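Local coordinates for protein 6-aminohexanoate-dimer hydrolase (Bacillus anthracis, PDB 4GB7) that probably hydrolyses amide bonds of 6-aminohexanoate dimers or related substrates, as a putative serine hydrolase of the beta-lactamase family, at residues A[59-64]-A[132-137]; A[249-254]-A[298-303]; A[265-268]-A[274-277]; A[268-273]-A[287-292]. All blocks are in the same frame, centred on the assembly; numbering follows the deposited sequence. Where two conformers were deposited one is given.

Contact 1 (A[59-64]-A[132-137]); sequences HMKEFT and ESEPHG
Lys61 and Glu134 are brought together by contrasting torsions: the lysine CG stands between its own backbone N and carbonyl carbon (chi1 60°) and the chain beyond runs extended, whereas the glutamate folds back at chi2 (-68°). The two side chains cross at about a right angle, and the salt bridge between Lys61 NZ and Glu134 OE1 is a long one, 3.7 Å. A water closes the distance. It accepts from Lys61 NZ at 2.6 Å and donates to Glu134 OE1 at 2.5 Å, so the water bridges a pair whose direct contact is long, in keeping with a contact on the surface. Deeper in, a second water joins the backbones, accepting from Met60 N at 3.1 Å and donating to Pro135 O at 3.0 Å. Within 59-64 the turn is pinned at Met60 O, where Phe63 N and Thr64 OG1 arrive from opposite faces of the carbonyl plane. Both segments border the four-stranded antiparallel sheet: 59-64 leads from helix 52-56 into edge strand 66-69, while the other segment ends in the opposite edge strand, 136-137. Between them, Met60 and Pro135 both pack on Tyr288 of strand 287-290 and on Asn304 of strand 303-305.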
loop_
_atom_site.group_PDB
_atom_site.type_symbol
_atom_site.label_atom_id
_atom_site.label_comp_id
_atom_site.label_asym_id
_atom_site.label_seq_id
_atom_site.Cartn_x
_atom_site.Cartn_y
_atom_site.Cartn_z
ATOM N N HIS A 59 16.212 2.774 1.037
ATOM C CA HIS A 59 17.285 1.834 0.641
ATOM C C HIS A 59 16.981 0.417 1.038
ATOM O O HIS A 59 17.894 -0.322 1.450
ATOM C CB HIS A 59 18.595 2.213 1.323
ATOM C CG HIS A 59 19.107 3.612 0.977
ATOM N ND1 HIS A 59 18.710 4.713 1.632
ATOM C CD2 HIS A 59 20.037 4.032 0.041
ATOM C CE1 HIS A 59 19.370 5.802 1.130
ATOM N NE2 HIS A 59 20.175 5.384 0.164
HETATM N N MSE A 60 15.734 -0.007 0.915
HETATM C CA MSE A 60 15.345 -1.296 1.504
HETATM C C MSE A 60 16.138 -2.459 0.899
HETATM O O MSE A 60 16.560 -3.409 1.614
HETATM C CB MSE A 60 13.824 -1.528 1.408
HETATM C CG MSE A 60 12.964 -0.778 2.434
HETATM SE SE MSE A 60 13.257 -1.279 4.286
HETATM C CE MSE A 60 12.355 -2.982 4.332
ATOM N N LYS A 61 16.407 -2.384 -0.396
ATOM C CA LYS A 61 17.138 -3.470 -1.039
ATOM C C LYS A 61 18.592 -3.604 -0.535
ATOM O O LYS A 61 19.233 -4.600 -0.807
ATOM C CB LYS A 61 17.131 -3.321 -2.546
ATOM C CG LYS A 61 17.757 -2.042 -3.080
ATOM C CD LYS A 61 17.845 -2.081 -4.589
ATOM C CE LYS A 61 18.099 -0.701 -5.144
ATOM N NZ LYS A 61 17.983 -0.694 -6.630
ATOM N N GLU A 62 19.135 -2.594 0.142
ATOM C CA GLU A 62 20.476 -2.734 0.763
ATOM C C GLU A 62 20.466 -3.379 2.147
ATOM O O GLU A 62 21.521 -3.646 2.706
ATOM C CB GLU A 62 21.167 -1.369 0.854
ATOM C CG GLU A 62 21.326 -0.672 -0.474
ATOM C CD GLU A 62 22.220 0.540 -0.373
ATOM O OE1 GLU A 62 23.202 0.523 0.432
ATOM O OE2 GLU A 62 21.888 1.535 -1.059
ATOM N N PHE A 63 19.278 -3.702 2.646
ATOM C CA PHE A 63 19.036 -4.100 4.020
ATOM C C PHE A 63 18.381 -5.487 4.092
ATOM O O PHE A 63 18.462 -6.157 5.104
ATOM C CB PHE A 63 18.117 -2.982 4.629
ATOM C CG PHE A 63 17.724 -3.200 6.041
ATOM C CD1 PHE A 63 18.651 -3.099 7.045
ATOM C CD2 PHE A 63 16.412 -3.483 6.372
ATOM C CE1 PHE A 63 18.295 -3.289 8.368
ATOM C CE2 PHE A 63 16.042 -3.685 7.686
ATOM C CZ PHE A 63 16.992 -3.585 8.686
ATOM N N THR A 64 17.785 -5.930 2.993
ATOM C CA THR A 64 16.888 -7.078 2.989
ATOM C C THR A 64 17.060 -7.889 1.704
ATOM O O THR A 64 17.638 -7.434 0.721
ATOM C CB THR A 64 15.392 -6.620 2.975
ATOM O OG1 THR A 64 15.155 -5.875 1.770
ATOM C CG2 THR A 64 15.040 -5.775 4.129
ATOM N N GLU A 132 14.651 10.586 -6.694
ATOM C CA GLU A 132 13.358 10.336 -7.333
ATOM C C GLU A 132 13.285 9.027 -8.089
ATOM O O GLU A 132 12.173 8.466 -8.301
ATOM C CB GLU A 132 13.004 11.465 -8.298
ATOM C CG GLU A 132 14.039 11.738 -9.386
ATOM C CD GLU A 132 13.855 13.107 -10.013
ATOM O OE1 GLU A 132 14.677 14.004 -9.754
ATOM O OE2 GLU A 132 12.874 13.300 -10.762
ATOM N N SER A 133 14.437 8.526 -8.507
ATOM C CA SER A 133 14.447 7.310 -9.363
ATOM C C SER A 133 14.728 6.015 -8.587
ATOM O O SER A 133 14.776 4.935 -9.188
ATOM C CB SER A 133 15.451 7.472 -10.517
ATOM O OG SER A 133 15.077 8.522 -11.414
ATOM N N GLU A 134 14.894 6.118 -7.272
ATOM C CA GLU A 134 15.176 4.940 -6.418
ATOM C C GLU A 134 13.908 4.498 -5.729
ATOM O O GLU A 134 13.173 5.300 -5.209
ATOM C CB GLU A 134 16.245 5.215 -5.385
ATOM C CG GLU A 134 17.638 5.401 -5.975
ATOM C CD GLU A 134 18.250 4.131 -6.579
ATOM O OE1 GLU A 134 17.965 2.992 -6.160
ATOM O OE2 GLU A 134 19.023 4.250 -7.529
ATOM N N PRO A 135 13.611 3.203 -5.760
ATOM C CA PRO A 135 12.376 2.811 -5.095
ATOM C C PRO A 135 12.318 3.154 -3.593
ATOM O O PRO A 135 13.315 3.019 -2.867
ATOM C CB PRO A 135 12.335 1.302 -5.353
ATOM C CG PRO A 135 13.084 1.133 -6.647
ATOM C CD PRO A 135 14.208 2.103 -6.544
ATOM N N HIS A 136 11.130 3.474 -3.110
ATOM C CA HIS A 136 10.864 3.823 -1.714
ATOM C C HIS A 136 10.007 2.777 -1.090
ATOM O O HIS A 136 9.182 2.166 -1.764
ATOM C CB HIS A 136 10.060 5.129 -1.740
ATOM C CG HIS A 136 9.998 5.847 -0.409
ATOM N ND1 HIS A 136 9.213 5.450 0.608
ATOM C CD2 HIS A 136 10.669 6.993 0.021
ATOM C CE1 HIS A 136 9.368 6.312 1.645
ATOM N NE2 HIS A 136 10.282 7.242 1.293
ATOM N N GLY A 137 10.168 2.536 0.203
ATOM C CA GLY A 137 9.208 1.696 0.941
ATOM C C GLY A 137 7.807 2.276 0.888
ATOM O O GLY A 137 7.624 3.456 0.857
HETATM O O HOH W 1 13.384 1.549 -0.264
HETATM O O HOH W 2 17.752 1.418 -8.100
#

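Contact 2 (A[249-254]-A[298-303]); sequences YNNGST and QASAGL
Asn251 and Ser300 bring the two backbones together, their CA atoms 5.2 Å apart, where the first turn of helix 251-265 meets the non-helical loop leading into strand 303-305. The site resembles the SxxK and (S/Y)xN arrangement of serine beta-lactamases: Tyr249 OH hydrogen-bonds to Ser140 OG, while Asn251 OD1 and Ser300 O both hydrogen-bond to Lys143 NZ. The pattern, unconfirmed, would make Ser140, Lys143 and Tyr249 the probable catalytic residues. Asn250 caps the helix, its OD1 accepting from Gly252 N in the amide plane, on a lone pair, at 2.8 Å. Across the contact the fit is made by van der Waals contact. Ser300 CB lies 3.5 Å from Asn251 O, and Ser300 OG sits 3.4 Å from Asn251 CB; that hydroxyl hydrogen-bonds to Glu255 OE2 further along the helix, which ties the loop to it. Asn251 ND2 is held by Asp208, so both ends of this buried amide are engaged and its rotation is probably fixed. One turn on, Thr254 splits its branches: OG1 hydrogen-bonds to Gln358 OE1, and CG2, anti to the backbone N, turns to the loop. There Thr254 CB meets Ser300 CB at 4.0 Å, and the methyl CG2 rests 3.8 Å from Ala299 O.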
loop_
_atom_site.group_PDB
_atom_site.type_symbol
_atom_site.label_atom_id
_atom_site.label_comp_id
_atom_site.label_asym_id
_atom_site.label_seq_id
_atom_site.Cartn_x
_atom_site.Cartn_y
_atom_site.Cartn_z
ATOM N N TYR A 249 -8.496 -5.127 10.176
ATOM C CA TYR A 249 -7.360 -4.976 9.277
ATOM C C TYR A 249 -6.246 -5.946 9.653
ATOM O O TYR A 249 -5.790 -5.958 10.797
ATOM C CB TYR A 249 -6.863 -3.556 9.362
ATOM C CG TYR A 249 -5.879 -3.141 8.303
ATOM C CD1 TYR A 249 -6.297 -2.742 7.031
ATOM C CD2 TYR A 249 -4.548 -3.064 8.588
ATOM C CE1 TYR A 249 -5.396 -2.295 6.080
ATOM C CE2 TYR A 249 -3.630 -2.643 7.642
ATOM C CZ TYR A 249 -4.056 -2.252 6.398
ATOM O OH TYR A 249 -3.118 -1.815 5.512
ATOM N N ASN A 250 -5.806 -6.771 8.695
ATOM C CA ASN A 250 -4.756 -7.725 8.971
ATOM C C ASN A 250 -3.892 -8.009 7.729
ATOM O O ASN A 250 -4.389 -8.482 6.714
ATOM C CB ASN A 250 -5.386 -9.036 9.471
ATOM C CG ASN A 250 -4.417 -9.908 10.256
ATOM O OD1 ASN A 250 -3.344 -10.287 9.760
ATOM N ND2 ASN A 250 -4.806 -10.241 11.515
ATOM N N ASN A 251 -2.590 -7.796 7.864
ATOM C CA ASN A 251 -1.608 -8.161 6.820
ATOM C C ASN A 251 -1.785 -9.592 6.332
ATOM O O ASN A 251 -1.587 -9.886 5.164
ATOM C CB ASN A 251 -0.196 -8.058 7.365
ATOM C CG ASN A 251 0.233 -6.636 7.659
ATOM O OD1 ASN A 251 -0.193 -5.685 7.018
ATOM N ND2 ASN A 251 1.089 -6.497 8.660
ATOM N N GLY A 252 -2.073 -10.491 7.252
ATOM C CA GLY A 252 -2.234 -11.893 6.939
ATOM C C GLY A 252 -3.253 -12.181 5.887
ATOM O O GLY A 252 -3.110 -13.191 5.136
ATOM N N SER A 253 -4.306 -11.368 5.820
ATOM C CA SER A 253 -5.327 -11.581 4.799
ATOM C C SER A 253 -4.743 -11.390 3.396
ATOM O O SER A 253 -4.921 -12.213 2.504
ATOM C CB SER A 253 -6.542 -10.660 5.005
ATOM O OG SER A 253 -7.209 -10.959 6.237
ATOM N N THR A 254 -3.993 -10.302 3.204
ATOM C CA THR A 254 -3.322 -10.072 1.928
ATOM C C THR A 254 -2.276 -11.155 1.636
ATOM O O THR A 254 -2.136 -11.608 0.491
ATOM C CB THR A 254 -2.644 -8.701 1.949
ATOM O OG1 THR A 254 -3.541 -7.762 2.528
ATOM C CG2 THR A 254 -2.259 -8.247 0.512
ATOM N N GLN A 298 6.655 -10.217 0.951
ATOM C CA GLN A 298 5.679 -9.561 1.823
ATOM C C GLN A 298 4.659 -8.873 0.937
ATOM O O GLN A 298 4.828 -7.698 0.627
ATOM C CB GLN A 298 6.336 -8.454 2.666
ATOM C CG GLN A 298 7.327 -8.947 3.664
ATOM C CD GLN A 298 8.000 -7.810 4.378
ATOM O OE1 GLN A 298 7.828 -6.642 4.012
ATOM N NE2 GLN A 298 8.795 -8.140 5.365
ATOM N N ALA A 299 3.606 -9.587 0.563
ATOM C CA ALA A 299 2.561 -9.029 -0.253
ATOM C C ALA A 299 1.843 -7.844 0.404
ATOM O O ALA A 299 1.277 -6.985 -0.280
ATOM C CB ALA A 299 1.528 -10.127 -0.595
ATOM N N SER A 300 1.858 -7.826 1.739
ATOM C CA SER A 300 1.050 -6.895 2.518
ATOM C C SER A 300 1.797 -5.626 2.772
ATOM O O SER A 300 1.180 -4.636 3.102
ATOM C CB SER A 300 0.624 -7.518 3.862
ATOM O OG SER A 300 1.756 -7.836 4.646
ATOM N N ALA A 301 3.117 -5.638 2.600
ATOM C CA ALA A 301 3.899 -4.479 3.108
ATOM C C ALA A 301 5.252 -4.228 2.455
ATOM O O ALA A 301 5.972 -3.269 2.841
ATOM C CB ALA A 301 4.109 -4.679 4.600
ATOM N N GLY A 302 5.641 -5.070 1.499
ATOM C CA GLY A 302 7.037 -5.082 1.032
ATOM C C GLY A 302 7.395 -4.519 -0.336
ATOM O O GLY A 302 8.540 -4.651 -0.781
ATOM N N LEU A 303 6.432 -3.912 -1.023
ATOM C CA LEU A 303 6.676 -3.358 -2.366
ATOM C C LEU A 303 7.329 -2.010 -2.236
ATOM O O LEU A 303 6.909 -1.208 -1.420
ATOM C CB LEU A 303 5.386 -3.264 -3.174
ATOM C CG LEU A 303 5.511 -2.907 -4.656
ATOM C CD1 LEU A 303 6.372 -3.902 -5.461
ATOM C CD2 LEU A 303 4.115 -2.784 -5.243
#

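Contact 3 (A[265-268]-A[274-277]); sequences TGKS and SERI
Lys267 and Glu275 supply the ionic part of this contact. Both chains run extended beyond CG and cross at about a right angle, so the end of the lysine, from CD outward, meets the carboxylate: Lys267 NZ donates to Glu275 OE1 at 2.6 Å, on the syn lone pair, the side of the other oxygen. Glu275 OE2 stays 3.5 Å from the same nitrogen, which makes the bridge one-sided. The backbones are well apart here, the CA atoms of Lys267 and Glu275 being 10.1 Å from each other, and the length of the two side chains spans the gap.

The van der Waals part is slight: Thr265 CG2 approaches the Arg276 guanidinium obliquely, 4.4 Å from NH2. Arg276 directs its polar bonds elsewhere, with NH1 in a salt bridge to Glu156 and NE hydrogen-bonded to Asn272 OD1.

Hydrogen bonds within the turn shape the segment that carries Lys267. Thr265 OG1 accepts from Lys267 N at 3.2 Å with an N-H...O angle of 148°, an ST turn, while the same hydroxyl is also hydrogen-bonded to Ile261 O and Asn272 ND2. Gly266, with phi 69°, takes the chain out of helix 251-265, and Ser268 then caps helix 269-278; the segment is the short connection between these two helices.

Chemically, a short, direct ion pair between two exposed residues suggests that Lys267 is protonated and Glu275 ionised. Its reach from the interhelical turn to the second turn of helix 269-278 links that turn electrostatically to the helix it precedes.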
loop_
_atom_site.group_PDB
_atom_site.type_symbol
_atom_site.label_atom_id
_atom_site.label_comp_id
_atom_site.label_asym_id
_atom_site.label_seq_id
_atom_site.Cartn_x
_atom_site.Cartn_y
_atom_site.Cartn_z
ATOM N N THR A 265 -0.984 -19.549 -10.285
ATOM C CA THR A 265 -0.254 -19.146 -11.469
ATOM C C THR A 265 1.069 -19.853 -11.634
ATOM O O THR A 265 1.642 -19.867 -12.746
ATOM C CB THR A 265 0.025 -17.635 -11.435
ATOM O OG1 THR A 265 0.947 -17.334 -10.389
ATOM C CG2 THR A 265 -1.255 -16.841 -11.291
ATOM N N GLY A 266 1.579 -20.440 -10.559
ATOM C CA GLY A 266 2.876 -21.078 -10.614
ATOM C C GLY A 266 4.034 -20.096 -10.770
ATOM O O GLY A 266 5.148 -20.506 -11.123
ATOM N N LYS A 267 3.783 -18.819 -10.473
ATOM C CA LYS A 267 4.788 -17.743 -10.623
ATOM C C LYS A 267 4.854 -16.961 -9.320
ATOM O O LYS A 267 3.921 -17.015 -8.531
ATOM C CB LYS A 267 4.386 -16.802 -11.762
ATOM C CG LYS A 267 4.358 -17.447 -13.151
ATOM C CD LYS A 267 3.766 -16.551 -14.208
ATOM C CE LYS A 267 3.945 -17.145 -15.607
ATOM N NZ LYS A 267 3.535 -16.186 -16.665
ATOM N N SER A 268 5.956 -16.242 -9.096
ATOM C CA SER A 268 6.095 -15.465 -7.877
ATOM C C SER A 268 5.130 -14.279 -7.890
ATOM O O SER A 268 4.568 -13.914 -8.928
ATOM C CB SER A 268 7.540 -14.977 -7.693
ATOM O OG SER A 268 7.824 -14.012 -8.684
ATOM N N SER A 274 4.884 -7.855 -12.232
ATOM C CA SER A 274 5.634 -7.404 -13.416
ATOM C C SER A 274 4.910 -7.695 -14.720
ATOM O O SER A 274 4.703 -6.814 -15.529
ATOM C CB SER A 274 7.032 -8.056 -13.489
ATOM O OG SER A 274 7.720 -7.622 -14.664
ATOM N N GLU A 275 4.479 -8.934 -14.899
ATOM C CA GLU A 275 3.852 -9.318 -16.157
ATOM C C GLU A 275 2.500 -8.617 -16.373
ATOM O O GLU A 275 2.132 -8.173 -17.461
ATOM C CB GLU A 275 3.687 -10.841 -16.184
ATOM C CG GLU A 275 5.028 -11.550 -16.324
ATOM C CD GLU A 275 4.954 -13.050 -16.327
ATOM O OE1 GLU A 275 3.861 -13.599 -16.332
ATOM O OE2 GLU A 275 6.012 -13.678 -16.387
ATOM N N ARG A 276 1.740 -8.496 -15.296
ATOM C CA ARG A 276 0.384 -7.984 -15.406
ATOM C C ARG A 276 0.277 -6.467 -15.362
ATOM O O ARG A 276 -0.692 -5.893 -15.890
ATOM C CB ARG A 276 -0.468 -8.604 -14.318
ATOM C CG ARG A 276 -0.698 -10.091 -14.492
ATOM C CD ARG A 276 -1.213 -10.735 -13.221
ATOM N NE ARG A 276 -1.527 -12.150 -13.435
ATOM C CZ ARG A 276 -2.673 -12.605 -13.953
ATOM N NH1 ARG A 276 -3.685 -11.776 -14.268
ATOM N NH2 ARG A 276 -2.834 -13.918 -14.124
ATOM N N ILE A 277 1.204 -5.805 -14.682
ATOM C CA ILE A 277 1.057 -4.389 -14.403
ATOM C C ILE A 277 2.342 -3.621 -14.718
ATOM O O ILE A 277 2.306 -2.666 -15.509
ATOM C CB ILE A 277 0.634 -4.093 -12.928
ATOM C CG1 ILE A 277 -0.697 -4.768 -12.622
ATOM C CG2 ILE A 277 0.734 -2.583 -12.622
ATOM C CD1 ILE A 277 -1.082 -4.761 -11.147
#

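Contact 4 (A[268-273]-A[287-292]); sequences SLAENV and AYYVTD
Tyr289 enters the contact from strand 287-290, its CB directed at helix 269-273 and its CG anti to the carbonyl carbon (chi1 -84°), which carries the ring from Ala270 toward Leu269 and Val273. Beyond CB and CG, ring atom CD2 meets Ala270, 4.1 Å from both its CA and CB. Next along that side, CE2 lies 4.0 Å from Val273 CG2, a methyl at the ring edge, in the ring plane. On the other side CE1 approaches Leu269 CD2, and CZ comes within 3.6 Å of the same methyl, which lies oblique to the ring. At the tip the hydroxyl touches two methyls set about at right angles as seen from the oxygen, Leu269 CD2 and Val273 CG2, with Tyr289 OH 3.5 Å from each. Leu269 and Val273, one helical turn apart, each cross the tyrosine at about a right angle. The N-terminus of the helix is fixed by a capping box, Glu271 N to Ser268 OG and Ser268 N to Glu271 OE1, both 3.0 Å. The axes of 269-273 and 287-290 run nearly antiparallel, at 156°, 9.0 Å at closest approach: helix-on-sheet packing, with helix 269-278 laid against the four-stranded antiparallel sheet of this beta-lactamase-family fold.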
loop_
_atom_site.group_PDB
_atom_site.type_symbol
_atom_site.label_atom_id
_atom_site.label_comp_id
_atom_site.label_asym_id
_atom_site.label_seq_id
_atom_site.Cartn_x
_atom_site.Cartn_y
_atom_site.Cartn_z
ATOM N N SER A 268 5.956 -16.242 -9.096
ATOM C CA SER A 268 6.095 -15.465 -7.877
ATOM C C SER A 268 5.130 -14.279 -7.890
ATOM O O SER A 268 4.568 -13.914 -8.928
ATOM C CB SER A 268 7.540 -14.977 -7.693
ATOM O OG SER A 268 7.824 -14.012 -8.684
ATOM N N LEU A 269 4.943 -13.636 -6.746
ATOM C CA LEU A 269 4.086 -12.449 -6.747
ATOM C C LEU A 269 4.792 -11.364 -7.588
ATOM O O LEU A 269 4.123 -10.630 -8.332
ATOM C CB LEU A 269 3.836 -11.936 -5.322
ATOM C CG LEU A 269 2.856 -10.754 -5.262
ATOM C CD1 LEU A 269 1.477 -11.038 -5.885
ATOM C CD2 LEU A 269 2.754 -10.296 -3.795
ATOM N N ALA A 270 6.119 -11.258 -7.462
ATOM C CA ALA A 270 6.880 -10.254 -8.173
ATOM C C ALA A 270 6.709 -10.443 -9.676
ATOM O O ALA A 270 6.505 -9.477 -10.391
ATOM C CB ALA A 270 8.355 -10.242 -7.782
ATOM N N GLU A 271 6.736 -11.688 -10.141
ATOM C CA GLU A 271 6.583 -11.969 -11.576
ATOM C C GLU A 271 5.185 -11.640 -12.064
ATOM O O GLU A 271 5.009 -11.079 -13.165
ATOM C CB GLU A 271 6.919 -13.419 -11.855
ATOM C CG GLU A 271 8.406 -13.685 -11.781
ATOM C CD GLU A 271 8.801 -15.162 -11.572
ATOM O OE1 GLU A 271 7.962 -16.114 -11.327
ATOM O OE2 GLU A 271 10.023 -15.379 -11.654
ATOM N N ASN A 272 4.180 -11.975 -11.244
ATOM C CA ASN A 272 2.806 -11.608 -11.533
ATOM C C ASN A 272 2.637 -10.102 -11.636
ATOM O O ASN A 272 2.009 -9.598 -12.569
ATOM C CB ASN A 272 1.837 -12.214 -10.493
ATOM C CG ASN A 272 1.416 -13.621 -10.841
ATOM O OD1 ASN A 272 0.577 -13.773 -11.729
ATOM N ND2 ASN A 272 1.977 -14.650 -10.162
ATOM N N VAL A 273 3.162 -9.356 -10.671
ATOM C CA VAL A 273 2.990 -7.930 -10.714
ATOM C C VAL A 273 3.702 -7.342 -11.924
ATOM O O VAL A 273 3.174 -6.431 -12.594
ATOM C CB VAL A 273 3.461 -7.241 -9.397
ATOM C CG1 VAL A 273 3.475 -5.716 -9.560
ATOM C CG2 VAL A 273 2.592 -7.670 -8.230
ATOM N N ALA A 287 10.407 -2.056 -9.832
ATOM C CA ALA A 287 10.052 -2.066 -8.432
ATOM C C ALA A 287 10.688 -3.335 -7.832
ATOM O O ALA A 287 11.426 -4.072 -8.519
ATOM C CB ALA A 287 8.536 -2.004 -8.222
ATOM N N TYR A 288 10.484 -3.544 -6.559
ATOM C CA TYR A 288 10.904 -4.784 -5.913
ATOM C C TYR A 288 10.108 -5.040 -4.650
ATOM O O TYR A 288 9.605 -4.084 -4.010
ATOM C CB TYR A 288 12.400 -4.794 -5.625
ATOM C CG TYR A 288 12.928 -3.752 -4.669
ATOM C CD1 TYR A 288 12.819 -3.899 -3.256
ATOM C CD2 TYR A 288 13.606 -2.645 -5.166
ATOM C CE1 TYR A 288 13.373 -2.919 -2.406
ATOM C CE2 TYR A 288 14.155 -1.702 -4.324
ATOM C CZ TYR A 288 14.046 -1.864 -2.938
ATOM O OH TYR A 288 14.602 -0.955 -2.053
ATOM N N TYR A 289 9.957 -6.324 -4.317
ATOM C CA TYR A 289 9.380 -6.738 -3.058
ATOM C C TYR A 289 10.439 -7.230 -2.088
ATOM O O TYR A 289 11.275 -8.065 -2.448
ATOM C CB TYR A 289 8.451 -7.944 -3.223
ATOM C CG TYR A 289 7.037 -7.649 -3.634
ATOM C CD1 TYR A 289 6.066 -7.266 -2.688
ATOM C CD2 TYR A 289 6.646 -7.774 -4.970
ATOM C CE1 TYR A 289 4.758 -7.006 -3.070
ATOM C CE2 TYR A 289 5.336 -7.531 -5.337
ATOM C CZ TYR A 289 4.393 -7.176 -4.408
ATOM O OH TYR A 289 3.105 -6.934 -4.879
ATOM N N VAL A 290 10.368 -6.733 -0.854
ATOM C CA VAL A 290 11.063 -7.374 0.250
ATOM C C VAL A 290 10.461 -8.764 0.427
ATOM O O VAL A 290 9.243 -8.950 0.330
ATOM C CB VAL A 290 10.967 -6.537 1.518
ATOM C CG1 VAL A 290 11.412 -7.316 2.744
ATOM C CG2 VAL A 290 11.751 -5.221 1.297
ATOM N N THR A 291 11.327 -9.723 0.743
ATOM C CA THR A 291 10.873 -11.111 0.938
ATOM C C THR A 291 11.301 -11.687 2.295
ATOM O O THR A 291 12.179 -11.164 2.947
ATOM C CB THR A 291 11.406 -12.051 -0.174
ATOM O OG1 THR A 291 12.809 -12.328 0.043
ATOM C CG2 THR A 291 11.181 -11.455 -1.586
ATOM N N ASP A 292 10.727 -12.832 2.655
ATOM C CA ASP A 292 11.272 -13.678 3.709
ATOM C C ASP A 292 12.483 -14.479 3.180
ATOM O O ASP A 292 12.885 -14.346 2.011
ATOM C CB ASP A 292 10.141 -14.535 4.371
ATOM C CG ASP A 292 9.619 -15.638 3.513
ATOM O OD1 ASP A 292 10.301 -16.026 2.564
ATOM O OD2 ASP A 292 8.503 -16.157 3.857
#

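Overall arrangement
Contacts 3 and 4 share Ser268 and helix 269-278, with centres 9 Å apart. Contact 4 joins contact 2 through strand 287-290: Val290 N bonds to Gly302 O at 2.8 Å and Val290 O accepts from Gln298 N at 2.9 Å, both probable hydrogen bonds, while Leu269 packs on Ala299. On the opposite face of that strand Tyr288 OH accepts from Lys61 N at 2.8 Å, a probable hydrogen bond linking contact 4 to contact 1. Of the four contacts only contact 2 includes a residue of the probable active site, Tyr249, beside Ser140 and Lys143; the centres of contacts 1, 3 and 4 lie about 18, 17 and 12 Å from its centre.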